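Local atomic coordinates of FBP protein (Leishmania major, PDB entry 5OEZ), a protein that probably hydrolyses fructose 1,6-bisphosphate to fructose 6-phosphate and phosphate, a magnesium-dependent step of carbohydrate biosynthesis. Residues C[8-20]-C[188-201]. Residues are numbered along the deposited sequence; the frame is centred on the assembly and turned at random.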
ATOM      1  N   THR C   8     -15.217 -11.722  -3.635  1.00 86.89           N
ATOM      2  CA  THR C   8     -16.086 -10.843  -2.777  1.00100.62           C
ATOM      3  C   THR C   8     -15.998 -11.231  -1.290  1.00 99.28           C
ATOM      4  O   THR C   8     -16.721 -12.124  -0.839  1.00127.04           O
ATOM      5  CB  THR C   8     -17.577 -10.883  -3.214  1.00101.24           C
ATOM      6  OG1 THR C   8     -17.710 -10.417  -4.564  1.00 87.25           O
ATOM      7  CG2 THR C   8     -18.452 -10.011  -2.289  1.00105.90           C
ATOM      8  N   PRO C   9     -15.109 -10.566  -0.524  1.00 99.47           N
ATOM      9  CA  PRO C   9     -15.073 -10.802   0.932  1.00 89.57           C
ATOM     10  C   PRO C   9     -16.141  -9.995   1.703  1.00 74.31           C
ATOM     11  O   PRO C   9     -16.653  -8.982   1.192  1.00 62.61           O
ATOM     12  CB  PRO C   9     -13.659 -10.363   1.311  1.00 83.33           C
ATOM     13  CG  PRO C   9     -13.335  -9.288   0.318  1.00 85.89           C
ATOM     14  CD  PRO C   9     -13.993  -9.705  -0.969  1.00 88.74           C
ATOM     15  N   THR C  10     -16.470 -10.467   2.908  1.00 67.29           N
ATOM     16  CA  THR C  10     -17.472  -9.830   3.777  1.00 63.48           C
ATOM     17  C   THR C  10     -16.865  -8.638   4.518  1.00 52.72           C
ATOM     18  O   THR C  10     -16.051  -8.827   5.424  1.00 50.69           O
ATOM     19  CB  THR C  10     -18.036 -10.835   4.803  1.00 72.10           C
ATOM     20  OG1 THR C  10     -18.608 -11.950   4.109  1.00 81.73           O
ATOM     21  CG2 THR C  10     -19.120 -10.194   5.701  1.00 78.28           C
ATOM     22  N   THR C  11     -17.272  -7.423   4.152  1.00 49.11           N
ATOM     23  CA  THR C  11     -16.788  -6.229   4.832  1.00 46.26           C
ATOM     24  C   THR C  11     -17.561  -5.943   6.134  1.00 47.43           C
ATOM     25  O   THR C  11     -18.672  -6.441   6.357  1.00 51.51           O
ATOM     26  CB  THR C  11     -16.844  -4.968   3.958  1.00 46.79           C
ATOM     27  OG1 THR C  11     -18.209  -4.574   3.745  1.00 48.12           O
ATOM     28  CG2 THR C  11     -16.125  -5.202   2.622  1.00 54.20           C
ATOM     29  N   LEU C  12     -16.941  -5.139   6.990  1.00 47.33           N
ATOM     30  CA  LEU C  12     -17.548  -4.696   8.251  1.00 45.22           C
ATOM     31  C   LEU C  12     -18.867  -3.968   8.012  1.00 43.88           C
ATOM     32  O   LEU C  12     -19.876  -4.277   8.629  1.00 44.00           O
ATOM     33  CB  LEU C  12     -16.581  -3.805   9.019  1.00 44.27           C
ATOM     34  CG  LEU C  12     -17.079  -3.185  10.335  1.00 52.22           C
ATOM     35  CD1 LEU C  12     -17.804  -4.185  11.224  1.00 48.75           C
ATOM     36  CD2 LEU C  12     -15.907  -2.577  11.101  1.00 46.91           C
ATOM     37  N   THR C  13     -18.859  -3.057   7.051  1.00 44.73           N
ATOM     38  CA  THR C  13     -20.063  -2.357   6.624  1.00 47.26           C
ATOM     39  C   THR C  13     -21.184  -3.319   6.216  1.00 50.51           C
ATOM     40  O   THR C  13     -22.343  -3.095   6.573  1.00 54.97           O
ATOM     41  CB  THR C  13     -19.719  -1.374   5.484  1.00 45.62           C
ATOM     42  OG1 THR C  13     -18.893  -0.338   6.010  1.00 46.08           O
ATOM     43  CG2 THR C  13     -20.955  -0.755   4.872  1.00 51.72           C
ATOM     44  N   GLN C  14     -20.858  -4.336   5.421  1.00 49.74           N
ATOM     45  CA  GLN C  14     -21.851  -5.332   5.002  1.00 52.93           C
ATOM     46  C   GLN C  14     -22.399  -6.077   6.212  1.00 51.98           C
ATOM     47  O   GLN C  14     -23.589  -6.294   6.311  1.00 54.93           O
ATOM     48  CB  GLN C  14     -21.243  -6.367   4.055  1.00 54.37           C
ATOM     49  CG  GLN C  14     -21.230  -6.004   2.590  1.00 55.14           C
ATOM     50  CD  GLN C  14     -20.519  -7.074   1.767  1.00 56.34           C
ATOM     51  OE1 GLN C  14     -19.454  -7.574   2.150  1.00 55.16           O
ATOM     52  NE2 GLN C  14     -21.098  -7.427   0.638  1.00 58.49           N
ATOM     53  N   TYR C  15     -21.503  -6.502   7.090  1.00 50.54           N
ATOM     54  CA  TYR C  15     -21.874  -7.225   8.304  1.00 58.73           C
ATOM     55  C   TYR C  15     -22.864  -6.408   9.167  1.00 54.95           C
ATOM     56  O   TYR C  15     -23.869  -6.932   9.611  1.00 53.35           O
ATOM     57  CB  TYR C  15     -20.600  -7.595   9.095  1.00 60.13           C
ATOM     58  CG  TYR C  15     -20.829  -8.248  10.446  1.00 63.16           C
ATOM     59  CD1 TYR C  15     -20.949  -7.481  11.616  1.00 76.56           C
ATOM     60  CD2 TYR C  15     -20.930  -9.629  10.555  1.00 81.37           C
ATOM     61  CE1 TYR C  15     -21.168  -8.080  12.849  1.00 88.68           C
ATOM     62  CE2 TYR C  15     -21.153 -10.238  11.782  1.00 81.17           C
ATOM     63  CZ  TYR C  15     -21.272  -9.463  12.918  1.00 90.33           C
ATOM     64  OH  TYR C  15     -21.499 -10.080  14.117  1.00111.59           O
ATOM     65  N   ILE C  16     -22.576  -5.124   9.355  1.00 51.17           N
ATOM     66  CA  ILE C  16     -23.430  -4.219  10.135  1.00 52.19           C
ATOM     67  C   ILE C  16     -24.813  -4.069   9.499  1.00 61.41           C
ATOM     68  O   ILE C  16     -25.826  -4.138  10.203  1.00 64.25           O
ATOM     69  CB  ILE C  16     -22.793  -2.815  10.277  1.00 52.80           C
ATOM     70  CG1 ILE C  16     -21.479  -2.865  11.068  1.00 56.37           C
ATOM     71  CG2 ILE C  16     -23.743  -1.825  10.930  1.00 58.00           C
ATOM     72  CD1 ILE C  16     -21.614  -3.179  12.528  1.00 58.99           C
ATOM     73  N   ILE C  17     -24.849  -3.856   8.182  1.00 64.87           N
ATOM     74  CA  ILE C  17     -26.115  -3.661   7.453  1.00 67.48           C
ATOM     75  C   ILE C  17     -26.983  -4.910   7.533  1.00 67.35           C
ATOM     76  O   ILE C  17     -28.183  -4.809   7.753  1.00 67.32           O
ATOM     77  CB  ILE C  17     -25.879  -3.266   5.965  1.00 64.16           C
ATOM     78  CG1 ILE C  17     -25.296  -1.852   5.891  1.00 60.24           C
ATOM     79  CG2 ILE C  17     -27.175  -3.319   5.158  1.00 60.12           C
ATOM     80  CD1 ILE C  17     -24.731  -1.483   4.537  1.00 62.63           C
ATOM     81  N   LYS C  18     -26.363  -6.071   7.328  1.00 69.50           N
ATOM     82  CA  LYS C  18     -27.054  -7.349   7.361  1.00 68.57           C
ATOM     83  C   LYS C  18     -27.621  -7.633   8.752  1.00 69.64           C
ATOM     84  O   LYS C  18     -28.731  -8.138   8.879  1.00 82.90           O
ATOM     85  CB  LYS C  18     -26.113  -8.476   6.893  1.00 71.58           C
ATOM     86  CG  LYS C  18     -26.793  -9.847   6.793  1.00 87.91           C
ATOM     87  CD  LYS C  18     -27.817  -9.872   5.633  1.00 95.83           C
ATOM     88  CE  LYS C  18     -29.028 -10.758   5.727  1.00103.14           C
ATOM     89  NZ  LYS C  18     -28.656 -12.179   5.660  1.00107.19           N
ATOM     90  N   SER C  19     -26.879  -7.254   9.787  1.00 78.46           N
ATOM     91  CA  SER C  19     -27.264  -7.524  11.174  1.00 79.88           C
ATOM     92  C   SER C  19     -28.295  -6.550  11.779  1.00 79.57           C
ATOM     93  O   SER C  19     -28.564  -6.635  12.964  1.00 75.86           O
ATOM     94  CB  SER C  19     -26.016  -7.518  12.057  1.00 77.88           C
ATOM     95  OG  SER C  19     -25.614  -6.190  12.319  1.00 80.05           O
ATOM     96  N   GLN C  20     -28.851  -5.633  10.988  1.00 88.30           N
ATOM     97  CA  GLN C  20     -29.919  -4.745  11.447  1.00 96.25           C
ATOM     98  C   GLN C  20     -31.234  -5.206  10.831  1.00108.82           C
ATOM     99  O   GLN C  20     -31.214  -5.895   9.810  1.00113.33           O
ATOM    100  CB  GLN C  20     -29.594  -3.287  11.084  1.00102.42           C
ATOM    101  CG  GLN C  20     -28.563  -2.668  12.043  1.00116.25           C
ATOM    102  CD  GLN C  20     -28.608  -1.149  12.117  1.00111.60           C
ATOM    103  OE1 GLN C  20     -28.217  -0.471  11.177  1.00 96.21           O
ATOM    104  NE2 GLN C  20     -29.081  -0.606  13.245  1.00118.30           N
ATOM    105  N   ASP C 188     -17.133 -10.041  17.266  1.00 38.91           N
ATOM    106  CA  ASP C 188     -16.547 -10.364  15.963  1.00 39.63           C
ATOM    107  C   ASP C 188     -15.329  -9.530  15.688  1.00 38.58           C
ATOM    108  O   ASP C 188     -15.291  -8.343  16.006  1.00 40.58           O
ATOM    109  CB  ASP C 188     -17.578 -10.188  14.874  1.00 46.65           C
ATOM    110  CG  ASP C 188     -18.772 -11.084  15.088  1.00 61.50           C
ATOM    111  OD1 ASP C 188     -18.669 -12.287  14.790  1.00 61.32           O
ATOM    112  OD2 ASP C 188     -19.791 -10.591  15.612  1.00 72.09           O
ATOM    113  N   GLY C 189     -14.319 -10.174  15.111  1.00 38.13           N
ATOM    114  CA  GLY C 189     -13.053  -9.541  14.810  1.00 34.70           C
ATOM    115  C   GLY C 189     -12.856  -9.371  13.326  1.00 36.39           C
ATOM    116  O   GLY C 189     -13.106 -10.289  12.548  1.00 39.40           O
ATOM    117  N   PHE C 190     -12.393  -8.189  12.946  1.00 36.83           N
ATOM    118  CA  PHE C 190     -12.150  -7.839  11.570  1.00 35.92           C
ATOM    119  C   PHE C 190     -10.699  -7.435  11.408  1.00 38.55           C
ATOM    120  O   PHE C 190     -10.078  -6.953  12.347  1.00 36.82           O
ATOM    121  CB  PHE C 190     -13.071  -6.690  11.142  1.00 36.05           C
ATOM    122  CG  PHE C 190     -14.531  -7.014  11.271  1.00 37.61           C
ATOM    123  CD1 PHE C 190     -15.152  -6.988  12.514  1.00 39.37           C
ATOM    124  CD2 PHE C 190     -15.284  -7.343  10.164  1.00 39.38           C
ATOM    125  CE1 PHE C 190     -16.493  -7.303  12.649  1.00 42.22           C
ATOM    126  CE2 PHE C 190     -16.629  -7.654  10.286  1.00 45.84           C
ATOM    127  CZ  PHE C 190     -17.236  -7.627  11.539  1.00 45.03           C
ATOM    128  N   THR C 191     -10.180  -7.608  10.195  1.00 37.90           N
ATOM    129  CA  THR C 191      -8.827  -7.229   9.859  1.00 39.39           C
ATOM    130  C   THR C 191      -8.847  -6.325   8.644  1.00 41.13           C
ATOM    131  O   THR C 191      -9.551  -6.585   7.668  1.00 53.92           O
ATOM    132  CB  THR C 191      -7.967  -8.484   9.627  1.00 48.15           C
ATOM    133  OG1 THR C 191      -8.006  -9.286  10.815  1.00 52.77           O
ATOM    134  CG2 THR C 191      -6.514  -8.129   9.324  1.00 47.92           C
ATOM    135  N   LEU C 192      -8.038  -5.276   8.692  1.00 43.34           N
ATOM    136  CA  LEU C 192      -7.950  -4.315   7.608  1.00 45.77           C
ATOM    137  C   LEU C 192      -7.193  -4.935   6.436  1.00 46.85           C
ATOM    138  O   LEU C 192      -6.067  -5.382   6.598  1.00 43.27           O
ATOM    139  CB  LEU C 192      -7.234  -3.041   8.064  1.00 46.60           C
ATOM    140  CG  LEU C 192      -6.993  -1.921   7.041  1.00 49.78           C
ATOM    141  CD1 LEU C 192      -8.300  -1.434   6.441  1.00 51.81           C
ATOM    142  CD2 LEU C 192      -6.259  -0.763   7.701  1.00 53.98           C
ATOM    143  N   ASP C 193      -7.831  -4.973   5.271  1.00 52.08           N
ATOM    144  CA  ASP C 193      -7.172  -5.360   4.026  1.00 52.13           C
ATOM    145  C   ASP C 193      -6.616  -4.072   3.416  1.00 55.65           C
ATOM    146  O   ASP C 193      -7.376  -3.266   2.881  1.00 56.70           O
ATOM    147  CB  ASP C 193      -8.148  -6.034   3.071  1.00 52.28           C
ATOM    148  CG  ASP C 193      -7.470  -6.527   1.781  1.00 62.33           C
ATOM    149  OD1 ASP C 193      -6.452  -5.933   1.351  1.00 63.69           O
ATOM    150  OD2 ASP C 193      -7.977  -7.499   1.182  1.00 58.30           O
ATOM    151  N   PRO C 194      -5.290  -3.862   3.501  1.00 63.25           N
ATOM    152  CA  PRO C 194      -4.734  -2.589   3.027  1.00 65.34           C
ATOM    153  C   PRO C 194      -4.868  -2.380   1.502  1.00 65.77           C
ATOM    154  O   PRO C 194      -4.878  -1.241   1.048  1.00 62.88           O
ATOM    155  CB  PRO C 194      -3.261  -2.676   3.443  1.00 70.97           C
ATOM    156  CG  PRO C 194      -2.961  -4.136   3.489  1.00 70.60           C
ATOM    157  CD  PRO C 194      -4.234  -4.809   3.914  1.00 72.74           C
ATOM    158  N   ASN C 195      -5.007  -3.462   0.743  1.00 56.97           N
ATOM    159  CA  ASN C 195      -5.234  -3.375  -0.699  1.00 69.23           C
ATOM    160  C   ASN C 195      -6.582  -2.808  -1.136  1.00 65.00           C
ATOM    161  O   ASN C 195      -6.672  -2.281  -2.233  1.00 65.54           O
ATOM    162  CB  ASN C 195      -5.014  -4.744  -1.336  1.00 75.30           C
ATOM    163  CG  ASN C 195      -3.587  -5.218  -1.163  1.00 83.48           C
ATOM    164  OD1 ASN C 195      -2.649  -4.412  -1.171  1.00 82.61           O
ATOM    165  ND2 ASN C 195      -3.408  -6.514  -1.011  1.00 98.27           N
ATOM    166  N   ILE C 196      -7.616  -2.913  -0.303  1.00 58.33           N
ATOM    167  CA  ILE C 196      -8.928  -2.327  -0.625  1.00 56.22           C
ATOM    168  C   ILE C 196      -9.452  -1.327   0.403  1.00 59.86           C
ATOM    169  O   ILE C 196     -10.533  -0.784   0.226  1.00 69.59           O
ATOM    170  CB  ILE C 196      -9.989  -3.428  -0.903  1.00 61.40           C
ATOM    171  CG1 ILE C 196     -10.190  -4.356   0.303  1.00 63.03           C
ATOM    172  CG2 ILE C 196      -9.577  -4.229  -2.133  1.00 67.28           C
ATOM    173  CD1 ILE C 196     -11.189  -5.476   0.089  1.00 61.70           C
ATOM    174  N   GLY C 197      -8.685  -1.066   1.460  1.00 59.59           N
ATOM    175  CA  GLY C 197      -9.106  -0.178   2.535  1.00 55.71           C
ATOM    176  C   GLY C 197     -10.451  -0.517   3.144  1.00 55.97           C
ATOM    177  O   GLY C 197     -11.304   0.349   3.302  1.00 56.76           O
ATOM    178  N   GLU C 198     -10.653  -1.790   3.448  1.00 53.57           N
ATOM    179  CA  GLU C 198     -11.885  -2.249   4.083  1.00 51.63           C
ATOM    180  C   GLU C 198     -11.492  -3.222   5.184  1.00 48.77           C
ATOM    181  O   GLU C 198     -10.521  -3.962   5.061  1.00 41.54           O
ATOM    182  CB  GLU C 198     -12.804  -2.957   3.085  1.00 59.66           C
ATOM    183  CG  GLU C 198     -13.330  -2.090   1.936  1.00 83.07           C
ATOM    184  CD  GLU C 198     -14.491  -1.169   2.305  1.00 85.43           C
ATOM    185  OE1 GLU C 198     -15.106  -1.348   3.378  1.00 74.54           O
ATOM    186  OE2 GLU C 198     -14.803  -0.267   1.488  1.00 80.02           O
ATOM    187  N   PHE C 199     -12.290  -3.228   6.238  1.00 49.07           N
ATOM    188  CA  PHE C 199     -12.204  -4.224   7.279  1.00 45.52           C
ATOM    189  C   PHE C 199     -12.975  -5.456   6.840  1.00 46.23           C
ATOM    190  O   PHE C 199     -14.118  -5.346   6.427  1.00 47.25           O
ATOM    191  CB  PHE C 199     -12.749  -3.643   8.586  1.00 44.64           C
ATOM    192  CG  PHE C 199     -11.803  -2.680   9.222  1.00 41.13           C
ATOM    193  CD1 PHE C 199     -10.756  -3.154  10.007  1.00 44.60           C
ATOM    194  CD2 PHE C 199     -11.908  -1.327   8.990  1.00 39.24           C
ATOM    195  CE1 PHE C 199      -9.849  -2.289  10.580  1.00 39.54           C
ATOM    196  CE2 PHE C 199     -10.992  -0.453   9.541  1.00 39.31           C
ATOM    197  CZ  PHE C 199      -9.966  -0.933  10.335  1.00 39.63           C
ATOM    198  N   ILE C 200     -12.318  -6.608   6.924  1.00 46.63           N
ATOM    199  CA  ILE C 200     -12.813  -7.884   6.443  1.00 47.05           C
ATOM    200  C   ILE C 200     -13.018  -8.743   7.677  1.00 51.62           C
ATOM    201  O   ILE C 200     -12.229  -8.674   8.614  1.00 43.38           O
ATOM    202  CB  ILE C 200     -11.753  -8.546   5.517  1.00 51.14           C
ATOM    203  CG1 ILE C 200     -11.480  -7.671   4.286  1.00 58.62           C
ATOM    204  CG2 ILE C 200     -12.162  -9.945   5.081  1.00 55.41           C
ATOM    205  CD1 ILE C 200     -12.714  -7.271   3.483  1.00 55.21           C
ATOM    206  N   LEU C 201     -14.065  -9.564   7.666  1.00 47.99           N
ATOM    207  CA  LEU C 201     -14.347 -10.454   8.776  1.00 46.65           C
ATOM    208  C   LEU C 201     -13.339 -11.601   8.794  1.00 50.84           C
ATOM    209  O   LEU C 201     -13.183 -12.307   7.795  1.00 46.26           O
ATOM    210  CB  LEU C 201     -15.776 -11.006   8.659  1.00 53.01           C
ATOM    211  CG  LEU C 201     -16.241 -12.022   9.704  1.00 52.73           C
ATOM    212  CD1 LEU C 201     -16.241 -11.426  11.096  1.00 58.66           C
ATOM    213  CD2 LEU C 201     -17.624 -12.526   9.351  1.00 52.53           C
TER
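L12 and Y15, one turn apart on helix 12-18, meet the ring of F190 from two directions. L12 sends CD1 over one face of that ring, a CH-pi contact with CD1 3.7 Å from the ring centroid and 18° off the normal; L201 CD1 lies over the opposite face, so the phenyl is sandwiched. The edge of F190 then points at the face of Y15 in a T-shaped pair, planes 72° apart, with F190 CZ 3.7 Å from Y15 CD1. The chi1 of Y15, 175°, turns CG away from the backbone N and sets the ring face against the edge of F190, leaving its hydroxyl beside D188; the modelled OH to OD2 separation is too short to be taken literally. The other carboxylate oxygen, D188 OD1, accepts from the backbone N of H205.

Just before the helix, the chain pairs with strand 198-203, the outermost strand of the large mixed sheet within this chain, in the N-terminal family region, through a single beta bridge between T11 and I200. L201 N donates to T10 O at 3.1 Å, and L12 N to F199 O at 2.9 Å. The CB atoms of L12 and F199 pack 3.9 Å apart, while P9 CG rests on I200 CD1 at 3.8 Å.

T11 is also the N-cap of the helix and forms a capping box with Q14: Q14 N donates to T11 OG1, and T11 N to Q14 OE1 at 3.0 Å. E198, whose CB touches T11 CG2, reaches K40 of a second subunit through a salt bridge. On the same helix, I16 belongs to the AMP site and packs against F28 and T29, two further residues of that allosteric pocket.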